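Local coordinates for protein DELTA1-pyrroline-2-carboxylate reductase (PDB 6T3E) that reduces delta1-pyrroline-2-carboxylate to L-proline with a nicotinamide dinucleotide as hydride donor, probably in the breakdown of hydroxyproline, at residues D150-G155 and N175-L180; T165-V170 and K198-E203; S217-V222 and G239-S244. All coordinates share one frame; numbering follows the deposited sequence.

Contact 1: D150-G155 and N175-L180; sequences DSKIAG and NIEKAL
In Ile176, CG1 lies beside the backbone N (chi1 -52°), which leaves the CG2 branch anti to that N, against Lys152 O: CG2 sits 3.4 Å from Lys152 O and 4.1 Å from Ala154 CB. The chain of Lys152 runs at a slant across the Glu177 side chain. The touching atoms are Lys152 CD and Glu177 OE1, 3.4 Å apart; beyond CD the lysine bends at its last torsion (chi4 -77°), and Lys152 NZ and Glu177 OE1 stay at 5.1 Å, the opposite charges near but not paired.

The backbone supplies the hydrogen bonds. Lys152 O takes two donors, Glu177 N at 2.6 Å on a lone pair in the carbonyl plane, and Lys178 N at 3.2 Å, tilted 24° from that plane. Parallel pairing follows: Ala154 N gives to Lys178 O (3.0 Å), and Ala154 O accepts from Leu180 N (2.9 Å). Ile153, Lys178 and Leu180 put their side chains on one sheet face. Ala154 and Ala179 face the other way, onto Leu167 of helix 161-173, as expected for the opening beta-alpha-beta unit of a Rossmann-type domain. Since amide and carbonyl groups supply every hydrogen bond between the segments, the hydrogen bonding itself needs no particular side chain; besides their packing, the charges of the exposed Lys152 and Glu177 may add a weak attraction.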
ATOM      1  N   ASP B 150       7.480  29.411 -27.420  1.00 67.64           N
ATOM      2  CA  ASP B 150       7.081  29.453 -28.817  1.00 67.98           C
ATOM      3  C   ASP B 150       7.024  28.067 -29.456  1.00 67.09           C
ATOM      4  O   ASP B 150       7.094  27.960 -30.686  1.00 66.78           O
ATOM      5  CB  ASP B 150       8.020  30.374 -29.603  1.00 71.57           C
ATOM      6  CG  ASP B 150       9.478  29.923 -29.559  1.00 74.31           C
ATOM      7  OD1 ASP B 150       9.829  29.049 -28.732  1.00 73.78           O
ATOM      8  OD2 ASP B 150      10.284  30.469 -30.349  1.00 75.82           O
ATOM      9  N   SER B 151       6.859  27.014 -28.658  1.00 71.46           N
ATOM     10  CA  SER B 151       6.769  25.663 -29.203  1.00 71.45           C
ATOM     11  C   SER B 151       5.427  25.470 -29.903  1.00 74.03           C
ATOM     12  O   SER B 151       4.376  25.780 -29.334  1.00 78.41           O
ATOM     13  CB  SER B 151       6.921  24.627 -28.085  1.00 68.74           C
ATOM     14  OG  SER B 151       8.099  24.825 -27.317  1.00 68.45           O
ATOM     15  N   LYS B 152       5.452  24.963 -31.137  1.00 69.23           N
ATOM     16  CA  LYS B 152       4.205  24.722 -31.860  1.00 66.52           C
ATOM     17  C   LYS B 152       4.052  23.293 -32.368  1.00 59.87           C
ATOM     18  O   LYS B 152       2.916  22.844 -32.547  1.00 55.25           O
ATOM     19  CB  LYS B 152       4.003  25.722 -33.019  1.00 70.16           C
ATOM     20  CG  LYS B 152       5.246  26.188 -33.781  1.00 75.62           C
ATOM     21  CD  LYS B 152       4.858  26.550 -35.229  1.00 80.21           C
ATOM     22  CE  LYS B 152       6.039  26.945 -36.144  1.00 80.54           C
ATOM     23  NZ  LYS B 152       6.566  28.314 -35.930  1.00 80.33           N
ATOM     24  N   ILE B 153       5.135  22.564 -32.597  1.00 59.70           N
ATOM     25  CA  ILE B 153       5.090  21.199 -33.116  1.00 53.92           C
ATOM     26  C   ILE B 153       5.475  20.253 -31.982  1.00 49.92           C
ATOM     27  O   ILE B 153       6.508  20.441 -31.326  1.00 44.33           O
ATOM     28  CB  ILE B 153       6.032  21.012 -34.328  1.00 55.64           C
ATOM     29  CG1 ILE B 153       5.845  22.126 -35.375  1.00 59.54           C
ATOM     30  CG2 ILE B 153       5.783  19.680 -34.983  1.00 56.43           C
ATOM     31  CD1 ILE B 153       6.999  23.126 -35.477  1.00 60.27           C
ATOM     32  N   ALA B 154       4.623  19.258 -31.730  1.00 49.82           N
ATOM     33  CA  ALA B 154       4.852  18.267 -30.689  1.00 47.64           C
ATOM     34  C   ALA B 154       4.934  16.884 -31.312  1.00 56.48           C
ATOM     35  O   ALA B 154       4.056  16.498 -32.091  1.00 59.03           O
ATOM     36  CB  ALA B 154       3.743  18.295 -29.641  1.00 41.95           C
ATOM     37  N   GLY B 155       5.952  16.121 -30.930  1.00 60.08           N
ATOM     38  CA  GLY B 155       6.135  14.757 -31.407  1.00 57.05           C
ATOM     39  C   GLY B 155       5.782  13.768 -30.310  1.00 57.70           C
ATOM     40  O   GLY B 155       6.136  13.966 -29.143  1.00 55.74           O
ATOM     41  N   ASN B 175       0.981  26.863 -27.113  1.00 59.62           N
ATOM     42  CA  ASN B 175       0.148  27.111 -28.296  1.00 62.47           C
ATOM     43  C   ASN B 175       0.536  26.129 -29.406  1.00 64.37           C
ATOM     44  O   ASN B 175       0.996  26.501 -30.486  1.00 65.14           O
ATOM     45  CB  ASN B 175       0.275  28.562 -28.756  1.00 66.08           C
ATOM     46  CG  ASN B 175      -0.600  29.525 -27.942  1.00 70.66           C
ATOM     47  OD1 ASN B 175      -1.802  29.301 -27.765  1.00 71.73           O
ATOM     48  ND2 ASN B 175       0.010  30.598 -27.439  1.00 70.85           N
ATOM     49  N   ILE B 176       0.303  24.844 -29.124  1.00 64.23           N
ATOM     50  CA  ILE B 176       0.661  23.782 -30.054  1.00 59.60           C
ATOM     51  C   ILE B 176      -0.196  23.893 -31.308  1.00 60.63           C
ATOM     52  O   ILE B 176      -1.410  24.117 -31.236  1.00 63.93           O
ATOM     53  CB  ILE B 176       0.496  22.415 -29.367  1.00 53.94           C
ATOM     54  CG1 ILE B 176       1.241  22.410 -28.034  1.00 54.18           C
ATOM     55  CG2 ILE B 176       1.033  21.292 -30.236  1.00 53.75           C
ATOM     56  CD1 ILE B 176       2.746  22.396 -28.177  1.00 54.99           C
ATOM     57  N   GLU B 177       0.429  23.735 -32.468  1.00 60.71           N
ATOM     58  CA  GLU B 177      -0.274  23.823 -33.742  1.00 65.68           C
ATOM     59  C   GLU B 177      -0.408  22.488 -34.458  1.00 64.58           C
ATOM     60  O   GLU B 177      -1.453  22.219 -35.056  1.00 64.26           O
ATOM     61  CB  GLU B 177       0.449  24.806 -34.670  1.00 69.81           C
ATOM     62  CG  GLU B 177      -0.127  26.199 -34.687  1.00 74.27           C
ATOM     63  CD  GLU B 177       0.885  27.224 -35.144  1.00 79.50           C
ATOM     64  OE1 GLU B 177       1.622  26.929 -36.110  1.00 79.41           O
ATOM     65  OE2 GLU B 177       0.942  28.321 -34.544  1.00 83.94           O
ATOM     66  N   LYS B 178       0.612  21.633 -34.392  1.00 64.51           N
ATOM     67  CA  LYS B 178       0.617  20.390 -35.148  1.00 68.54           C
ATOM     68  C   LYS B 178       1.369  19.327 -34.359  1.00 67.94           C
ATOM     69  O   LYS B 178       2.354  19.622 -33.675  1.00 70.26           O
ATOM     70  CB  LYS B 178       1.242  20.624 -36.535  1.00 72.48           C
ATOM     71  CG  LYS B 178       1.663  19.405 -37.313  1.00 72.42           C
ATOM     72  CD  LYS B 178       2.853  19.753 -38.200  1.00 75.68           C
ATOM     73  CE  LYS B 178       3.296  18.557 -39.023  1.00 78.83           C
ATOM     74  NZ  LYS B 178       4.396  18.863 -39.990  1.00 82.05           N
ATOM     75  N   ALA B 179       0.905  18.081 -34.477  1.00 61.47           N
ATOM     76  CA  ALA B 179       1.486  16.967 -33.743  1.00 59.79           C
ATOM     77  C   ALA B 179       1.826  15.822 -34.689  1.00 58.70           C
ATOM     78  O   ALA B 179       1.128  15.584 -35.678  1.00 57.91           O
ATOM     79  CB  ALA B 179       0.548  16.482 -32.621  1.00 55.53           C
ATOM     80  N   LEU B 180       2.921  15.123 -34.374  1.00 60.13           N
ATOM     81  CA  LEU B 180       3.392  13.953 -35.113  1.00 58.43           C
ATOM     82  C   LEU B 180       3.454  12.753 -34.179  1.00 57.06           C
ATOM     83  O   LEU B 180       4.023  12.837 -33.086  1.00 59.31           O
ATOM     84  CB  LEU B 180       4.779  14.194 -35.716  1.00 60.58           C
ATOM     85  CG  LEU B 180       4.935  15.467 -36.547  1.00 64.76           C
ATOM     86  CD1 LEU B 180       6.389  15.700 -36.928  1.00 62.80           C
ATOM     87  CD2 LEU B 180       4.032  15.388 -37.774  1.00 66.45           C
TER

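Contact 2: T165-V170 and K198-E203; sequences TQLWAV and KKLGIE
Leu200, at the end of helix 186-200, sends its two methyls to two neighbours on helix 161-173. CD1 meets Leu167 CD2 at 3.6 Å, the two side chains crossing at a slant, and CD2 comes to 3.7 Å from Trp168 CD1. That second methyl approaches the indole obliquely, and the two side chains stand at about a right angle. Trp168 has CG anti to its own N (chi1 -179°), a setting that holds the ring beside the carbonyl carbon and within range of both Leu200 and Lys199.

Both helices belong to the consecutive strand-helix-strand units of a Rossmann-type domain: helix 161-173 links strand 153-157 to strand 178-182, and helix 186-200 leads on from there to strand 203-206. Here the packing is mostly apolar, with the end of Lys199 added over the Trp168 ring. Gly201, with positive phi, ends the second helix and lets the chain turn back toward strand 203-206; just beyond it, Ile202 CD1 meets Leu167 CD2 tip to tip at 4.1 Å.

Lys199 closes the outer side: its chain, bent at chi2 and chi4, lays CE 4.2 Å above one face of the Trp168 ring, offset toward the rim, with NZ 4.1 Å from Trp168 CE3. Elsewhere Trp168 touches Met39 and Met133.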
ATOM      1  N   THR B 165      -3.449  11.972 -22.723  1.00 32.95           N
ATOM      2  CA  THR B 165      -3.393  13.014 -21.705  1.00 36.86           C
ATOM      3  C   THR B 165      -2.071  13.770 -21.737  1.00 41.26           C
ATOM      4  O   THR B 165      -2.007  14.932 -21.311  1.00 43.72           O
ATOM      5  CB  THR B 165      -3.609  12.406 -20.326  1.00 34.71           C
ATOM      6  OG1 THR B 165      -2.746  11.277 -20.180  1.00 31.51           O
ATOM      7  CG2 THR B 165      -5.067  11.969 -20.164  1.00 33.27           C
ATOM      8  N   GLN B 166      -1.002  13.125 -22.204  1.00 41.79           N
ATOM      9  CA  GLN B 166       0.262  13.834 -22.339  1.00 38.00           C
ATOM     10  C   GLN B 166       0.125  14.978 -23.326  1.00 41.37           C
ATOM     11  O   GLN B 166       0.470  16.123 -23.016  1.00 44.08           O
ATOM     12  CB  GLN B 166       1.359  12.876 -22.778  1.00 38.43           C
ATOM     13  CG  GLN B 166       1.947  12.043 -21.664  1.00 34.83           C
ATOM     14  CD  GLN B 166       2.729  12.858 -20.670  1.00 35.23           C
ATOM     15  OE1 GLN B 166       3.443  13.808 -21.036  1.00 33.92           O
ATOM     16  NE2 GLN B 166       2.620  12.480 -19.393  1.00 37.69           N
ATOM     17  N   LEU B 167      -0.410  14.691 -24.517  1.00 41.40           N
ATOM     18  CA  LEU B 167      -0.571  15.749 -25.508  1.00 46.67           C
ATOM     19  C   LEU B 167      -1.597  16.774 -25.051  1.00 51.19           C
ATOM     20  O   LEU B 167      -1.401  17.979 -25.250  1.00 52.16           O
ATOM     21  CB  LEU B 167      -0.961  15.165 -26.868  1.00 45.53           C
ATOM     22  CG  LEU B 167      -1.072  16.197 -28.005  1.00 46.10           C
ATOM     23  CD1 LEU B 167       0.268  16.851 -28.297  1.00 35.59           C
ATOM     24  CD2 LEU B 167      -1.688  15.607 -29.278  1.00 35.40           C
ATOM     25  N   TRP B 168      -2.678  16.316 -24.408  1.00 56.14           N
ATOM     26  CA  TRP B 168      -3.708  17.231 -23.912  1.00 56.40           C
ATOM     27  C   TRP B 168      -3.127  18.233 -22.920  1.00 55.64           C
ATOM     28  O   TRP B 168      -3.356  19.440 -23.038  1.00 58.15           O
ATOM     29  CB  TRP B 168      -4.856  16.429 -23.283  1.00 54.21           C
ATOM     30  CG  TRP B 168      -6.007  17.247 -22.751  1.00 54.77           C
ATOM     31  CD1 TRP B 168      -6.237  18.578 -22.950  1.00 53.56           C
ATOM     32  CD2 TRP B 168      -7.088  16.774 -21.936  1.00 56.63           C
ATOM     33  NE1 TRP B 168      -7.378  18.970 -22.302  1.00 52.60           N
ATOM     34  CE2 TRP B 168      -7.928  17.885 -21.674  1.00 54.77           C
ATOM     35  CE3 TRP B 168      -7.430  15.522 -21.402  1.00 56.11           C
ATOM     36  CZ2 TRP B 168      -9.089  17.784 -20.899  1.00 50.57           C
ATOM     37  CZ3 TRP B 168      -8.587  15.421 -20.632  1.00 55.76           C
ATOM     38  CH2 TRP B 168      -9.403  16.551 -20.388  1.00 52.82           C
ATOM     39  N   ALA B 169      -2.341  17.759 -21.955  1.00 55.06           N
ATOM     40  CA  ALA B 169      -1.756  18.678 -20.982  1.00 54.69           C
ATOM     41  C   ALA B 169      -0.715  19.599 -21.614  1.00 54.34           C
ATOM     42  O   ALA B 169      -0.520  20.722 -21.138  1.00 53.82           O
ATOM     43  CB  ALA B 169      -1.151  17.899 -19.822  1.00 54.65           C
ATOM     44  N   VAL B 170       0.001  19.132 -22.644  1.00 53.65           N
ATOM     45  CA  VAL B 170       0.930  20.010 -23.354  1.00 54.98           C
ATOM     46  C   VAL B 170       0.170  21.110 -24.092  1.00 55.43           C
ATOM     47  O   VAL B 170       0.627  22.257 -24.163  1.00 56.30           O
ATOM     48  CB  VAL B 170       1.834  19.190 -24.301  1.00 52.27           C
ATOM     49  CG1 VAL B 170       2.645  20.104 -25.212  1.00 48.33           C
ATOM     50  CG2 VAL B 170       2.767  18.313 -23.501  1.00 52.23           C
ATOM     51  N   LYS B 198      -9.658  15.763 -33.454  1.00 65.26           N
ATOM     52  CA  LYS B 198     -10.954  16.361 -33.134  1.00 65.62           C
ATOM     53  C   LYS B 198     -11.027  16.724 -31.660  1.00 67.51           C
ATOM     54  O   LYS B 198     -11.584  17.769 -31.305  1.00 66.69           O
ATOM     55  CB  LYS B 198     -12.106  15.432 -33.530  1.00 59.87           C
ATOM     56  CG  LYS B 198     -11.989  13.997 -32.995  1.00 59.93           C
ATOM     57  CD  LYS B 198     -12.869  12.998 -33.790  1.00 63.33           C
ATOM     58  CE  LYS B 198     -12.163  12.500 -35.081  1.00 65.87           C
ATOM     59  NZ  LYS B 198     -12.851  11.371 -35.768  1.00 64.37           N
ATOM     60  N   LYS B 199     -10.428  15.886 -30.805  1.00 75.97           N
ATOM     61  CA  LYS B 199     -10.367  16.144 -29.377  1.00 75.81           C
ATOM     62  C   LYS B 199      -9.776  17.521 -29.100  1.00 74.34           C
ATOM     63  O   LYS B 199     -10.428  18.388 -28.507  1.00 73.81           O
ATOM     64  CB  LYS B 199      -9.494  15.051 -28.762  1.00 83.70           C
ATOM     65  CG  LYS B 199      -9.154  15.152 -27.277  1.00 87.36           C
ATOM     66  CD  LYS B 199     -10.201  14.628 -26.294  1.00 86.82           C
ATOM     67  CE  LYS B 199      -9.500  14.533 -24.904  1.00 85.72           C
ATOM     68  NZ  LYS B 199      -8.249  13.663 -24.906  1.00 85.11           N
ATOM     69  N   LEU B 200      -8.524  17.750 -29.511  1.00 67.26           N
ATOM     70  CA  LEU B 200      -7.809  18.986 -29.166  1.00 65.01           C
ATOM     71  C   LEU B 200      -7.948  20.079 -30.219  1.00 66.82           C
ATOM     72  O   LEU B 200      -7.413  21.175 -30.022  1.00 71.20           O
ATOM     73  CB  LEU B 200      -6.323  18.703 -28.927  1.00 60.54           C
ATOM     74  CG  LEU B 200      -6.101  17.542 -27.962  1.00 58.14           C
ATOM     75  CD1 LEU B 200      -4.635  17.089 -27.923  1.00 58.11           C
ATOM     76  CD2 LEU B 200      -6.597  17.879 -26.566  1.00 54.90           C
ATOM     77  N   GLY B 201      -8.616  19.800 -31.334  1.00 65.75           N
ATOM     78  CA  GLY B 201      -8.765  20.808 -32.379  1.00 69.31           C
ATOM     79  C   GLY B 201      -7.449  21.226 -32.999  1.00 76.82           C
ATOM     80  O   GLY B 201      -7.251  22.412 -33.292  1.00 82.27           O
ATOM     81  N   ILE B 202      -6.540  20.272 -33.202  1.00 75.34           N
ATOM     82  CA  ILE B 202      -5.254  20.513 -33.837  1.00 72.56           C
ATOM     83  C   ILE B 202      -5.032  19.411 -34.855  1.00 73.13           C
ATOM     84  O   ILE B 202      -5.613  18.326 -34.769  1.00 73.93           O
ATOM     85  CB  ILE B 202      -4.072  20.547 -32.842  1.00 70.86           C
ATOM     86  CG1 ILE B 202      -3.940  19.202 -32.120  1.00 69.46           C
ATOM     87  CG2 ILE B 202      -4.205  21.709 -31.861  1.00 69.60           C
ATOM     88  CD1 ILE B 202      -2.554  18.924 -31.557  1.00 68.76           C
ATOM     89  N   GLU B 203      -4.173  19.705 -35.830  1.00 71.98           N
ATOM     90  CA  GLU B 203      -3.828  18.735 -36.859  1.00 69.21           C
ATOM     91  C   GLU B 203      -2.823  17.722 -36.312  1.00 66.47           C
ATOM     92  O   GLU B 203      -1.799  18.095 -35.728  1.00 63.38           O
ATOM     93  CB  GLU B 203      -3.263  19.442 -38.093  1.00 70.26           C
ATOM     94  CG  GLU B 203      -2.852  18.491 -39.200  1.00 73.63           C
ATOM     95  CD  GLU B 203      -2.062  19.171 -40.299  1.00 77.36           C
ATOM     96  OE1 GLU B 203      -2.270  20.385 -40.520  1.00 78.06           O
ATOM     97  OE2 GLU B 203      -1.231  18.486 -40.939  1.00 78.14           O
TER

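Contact 3: S217-V222 and G239-S244; sequences SDILIV and GTHINS
The imidazole of His241 meets strand 219-222 with its edge: Ile219 CG2 lies near the ring plane, 4.0 Å from His241 CD2. Thr143 and Leu146 of helix 128-146 and Phe318 touch the residue from outside the two segments. The other flat group, the Asn243 amide, is two residues along on the same sheet face. His241 NE2 donates to Asn243 OD1 at 2.7 Å, but the bond is bent (131° at the hydrogen) and the donor stands above the carbonyl plane, 42° out of it. Asn243 ND2 approaches Ile219 CG2 at 4.0 Å and is bonded to Thr143 OG1. A leucine in place of His241 would probably leave Asn243 OD1 without this donor and the amide less restrained in its rotation.

These residues belong to two adjacent parallel strands in the middle of the eight-stranded sheet of the Rossmann-type domain. Four backbone bonds join them: His241 N to Asp218 O (3.1 Å), Leu220 N to His241 O (2.7 Å), Asn243 N to Leu220 O (2.9 Å) and Val222 N to Asn243 O (2.9 Å). The last three donors lie almost in line with the C=O bond they approach.

On the opposite face Leu220 and Ile242 lie side by side, pointing the same way. With CG1 beside its backbone N (chi1 -39°), Ile242 holds CD1 3.5 Å from Leu220 CB, while its CG2 meets Val222 CG2. Next to them the buried Ser244 OG is bonded to both Lys319 NZ and Glu254 OE2.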
ATOM      1  N   SER B 217      10.329  17.815 -33.626  1.00 63.24           N
ATOM      2  CA  SER B 217       9.611  18.185 -32.414  1.00 59.68           C
ATOM      3  C   SER B 217      10.161  19.457 -31.782  1.00 62.81           C
ATOM      4  O   SER B 217      11.377  19.640 -31.673  1.00 67.04           O
ATOM      5  CB  SER B 217       9.689  17.057 -31.387  1.00 56.85           C
ATOM      6  OG  SER B 217       8.909  15.949 -31.776  1.00 57.89           O
ATOM      7  N   ASP B 218       9.252  20.320 -31.332  1.00 62.58           N
ATOM      8  CA  ASP B 218       9.602  21.339 -30.351  1.00 61.45           C
ATOM      9  C   ASP B 218       9.442  20.788 -28.936  1.00 59.62           C
ATOM     10  O   ASP B 218      10.252  21.097 -28.053  1.00 59.00           O
ATOM     11  CB  ASP B 218       8.735  22.590 -30.549  1.00 63.62           C
ATOM     12  CG  ASP B 218       9.058  23.348 -31.843  1.00 66.15           C
ATOM     13  OD1 ASP B 218      10.253  23.464 -32.208  1.00 67.49           O
ATOM     14  OD2 ASP B 218       8.107  23.829 -32.499  1.00 64.63           O
ATOM     15  N   ILE B 219       8.423  19.943 -28.729  1.00 57.06           N
ATOM     16  CA  ILE B 219       8.203  19.183 -27.501  1.00 49.84           C
ATOM     17  C   ILE B 219       7.997  17.724 -27.885  1.00 46.78           C
ATOM     18  O   ILE B 219       7.181  17.418 -28.759  1.00 47.62           O
ATOM     19  CB  ILE B 219       6.981  19.689 -26.714  1.00 46.71           C
ATOM     20  CG1 ILE B 219       7.214  21.111 -26.212  1.00 45.78           C
ATOM     21  CG2 ILE B 219       6.673  18.758 -25.544  1.00 44.64           C
ATOM     22  CD1 ILE B 219       5.982  21.738 -25.610  1.00 42.38           C
ATOM     23  N   LEU B 220       8.713  16.823 -27.231  1.00 46.35           N
ATOM     24  CA  LEU B 220       8.606  15.406 -27.533  1.00 48.68           C
ATOM     25  C   LEU B 220       7.958  14.680 -26.367  1.00 47.41           C
ATOM     26  O   LEU B 220       8.365  14.853 -25.212  1.00 48.78           O
ATOM     27  CB  LEU B 220       9.977  14.793 -27.828  1.00 54.06           C
ATOM     28  CG  LEU B 220       9.972  13.291 -28.129  1.00 52.06           C
ATOM     29  CD1 LEU B 220       9.162  13.011 -29.384  1.00 55.05           C
ATOM     30  CD2 LEU B 220      11.383  12.768 -28.265  1.00 46.19           C
ATOM     31  N   ILE B 221       6.970  13.848 -26.679  1.00 46.53           N
ATOM     32  CA  ILE B 221       6.263  13.042 -25.695  1.00 44.43           C
ATOM     33  C   ILE B 221       6.628  11.587 -25.966  1.00 47.06           C
ATOM     34  O   ILE B 221       6.406  11.085 -27.073  1.00 49.53           O
ATOM     35  CB  ILE B 221       4.739  13.248 -25.779  1.00 38.92           C
ATOM     36  CG1 ILE B 221       4.332  14.643 -25.300  1.00 38.07           C
ATOM     37  CG2 ILE B 221       4.002  12.166 -25.009  1.00 33.10           C
ATOM     38  CD1 ILE B 221       2.999  15.104 -25.871  1.00 39.17           C
ATOM     39  N   VAL B 222       7.190  10.918 -24.962  1.00 44.28           N
ATOM     40  CA  VAL B 222       7.525   9.501 -25.032  1.00 44.78           C
ATOM     41  C   VAL B 222       6.733   8.798 -23.932  1.00 47.83           C
ATOM     42  O   VAL B 222       6.888   9.126 -22.746  1.00 46.51           O
ATOM     43  CB  VAL B 222       9.037   9.257 -24.885  1.00 44.35           C
ATOM     44  CG1 VAL B 222       9.393   7.895 -25.427  1.00 46.53           C
ATOM     45  CG2 VAL B 222       9.853  10.331 -25.615  1.00 40.01           C
ATOM     46  N   GLY B 239      16.937  23.134 -28.300  1.00 76.15           N
ATOM     47  CA  GLY B 239      15.709  23.822 -27.986  1.00 77.28           C
ATOM     48  C   GLY B 239      14.488  22.953 -27.816  1.00 75.46           C
ATOM     49  O   GLY B 239      13.393  23.493 -27.628  1.00 77.23           O
ATOM     50  N   THR B 240      14.630  21.637 -27.862  1.00 70.91           N
ATOM     51  CA  THR B 240      13.490  20.752 -27.702  1.00 70.63           C
ATOM     52  C   THR B 240      13.371  20.318 -26.248  1.00 66.04           C
ATOM     53  O   THR B 240      14.378  20.119 -25.560  1.00 63.88           O
ATOM     54  CB  THR B 240      13.589  19.530 -28.613  1.00 74.78           C
ATOM     55  OG1 THR B 240      14.372  18.519 -27.970  1.00 77.33           O
ATOM     56  CG2 THR B 240      14.202  19.902 -29.960  1.00 76.47           C
ATOM     57  N   HIS B 241      12.127  20.180 -25.790  1.00 61.34           N
ATOM     58  CA  HIS B 241      11.801  19.709 -24.452  1.00 55.12           C
ATOM     59  C   HIS B 241      11.194  18.319 -24.548  1.00 51.17           C
ATOM     60  O   HIS B 241      10.378  18.054 -25.437  1.00 51.19           O
ATOM     61  CB  HIS B 241      10.816  20.649 -23.746  1.00 54.87           C
ATOM     62  CG  HIS B 241      10.190  20.050 -22.522  1.00 51.20           C
ATOM     63  ND1 HIS B 241      10.883  19.871 -21.343  1.00 50.46           N
ATOM     64  CD2 HIS B 241       8.945  19.570 -22.301  1.00 48.50           C
ATOM     65  CE1 HIS B 241      10.090  19.316 -20.445  1.00 47.68           C
ATOM     66  NE2 HIS B 241       8.905  19.128 -21.000  1.00 48.55           N
ATOM     67  N   ILE B 242      11.619  17.423 -23.657  1.00 51.80           N
ATOM     68  CA  ILE B 242      11.221  16.019 -23.685  1.00 50.90           C
ATOM     69  C   ILE B 242      10.493  15.682 -22.395  1.00 46.29           C
ATOM     70  O   ILE B 242      10.997  15.961 -21.301  1.00 48.50           O
ATOM     71  CB  ILE B 242      12.426  15.073 -23.858  1.00 51.67           C
ATOM     72  CG1 ILE B 242      13.447  15.659 -24.831  1.00 56.71           C
ATOM     73  CG2 ILE B 242      11.964  13.699 -24.319  1.00 44.25           C
ATOM     74  CD1 ILE B 242      12.938  15.754 -26.239  1.00 59.21           C
ATOM     75  N   ASN B 243       9.333  15.047 -22.525  1.00 41.44           N
ATOM     76  CA  ASN B 243       8.626  14.439 -21.407  1.00 38.27           C
ATOM     77  C   ASN B 243       8.626  12.931 -21.616  1.00 38.95           C
ATOM     78  O   ASN B 243       8.094  12.438 -22.619  1.00 37.79           O
ATOM     79  CB  ASN B 243       7.199  14.977 -21.289  1.00 36.22           C
ATOM     80  CG  ASN B 243       7.161  16.463 -20.972  1.00 41.11           C
ATOM     81  OD1 ASN B 243       7.726  16.911 -19.976  1.00 45.43           O
ATOM     82  ND2 ASN B 243       6.482  17.228 -21.810  1.00 42.03           N
ATOM     83  N   SER B 244       9.251  12.208 -20.692  1.00 37.96           N
ATOM     84  CA  SER B 244       9.368  10.758 -20.765  1.00 38.36           C
ATOM     85  C   SER B 244       8.720  10.153 -19.527  1.00 38.65           C
ATOM     86  O   SER B 244       9.160  10.411 -18.401  1.00 37.78           O
ATOM     87  CB  SER B 244      10.837  10.337 -20.883  1.00 43.79           C
ATOM     88  OG  SER B 244      10.974   8.929 -20.900  1.00 47.39           O
TER

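How the contacts relate
Contacts 1 and 3 belong to one parallel sheet, their centres about 10 Å apart, and are joined where strands 153-157 and 219-222 run side by side: Gly155 O and Ile221 N, 2.6 Å apart, probably form a hydrogen bond. Asp218 OD2 also accepts from the backbone N atoms of Lys152 and Ile153, while Asp218 OD1 forms a salt bridge with Arg148. Contact 2 packs on this sheet through helix 161-173, Leu167 CA lying 3.6 Å from Ile221 CD1, and meets contact 1 again at Ala179 and Glu203. The bound NADH is about 8 Å from the Val222 side chain and about 12 Å from that of Leu167, while the Ser244 side chain is about 12 Å from the bound proline.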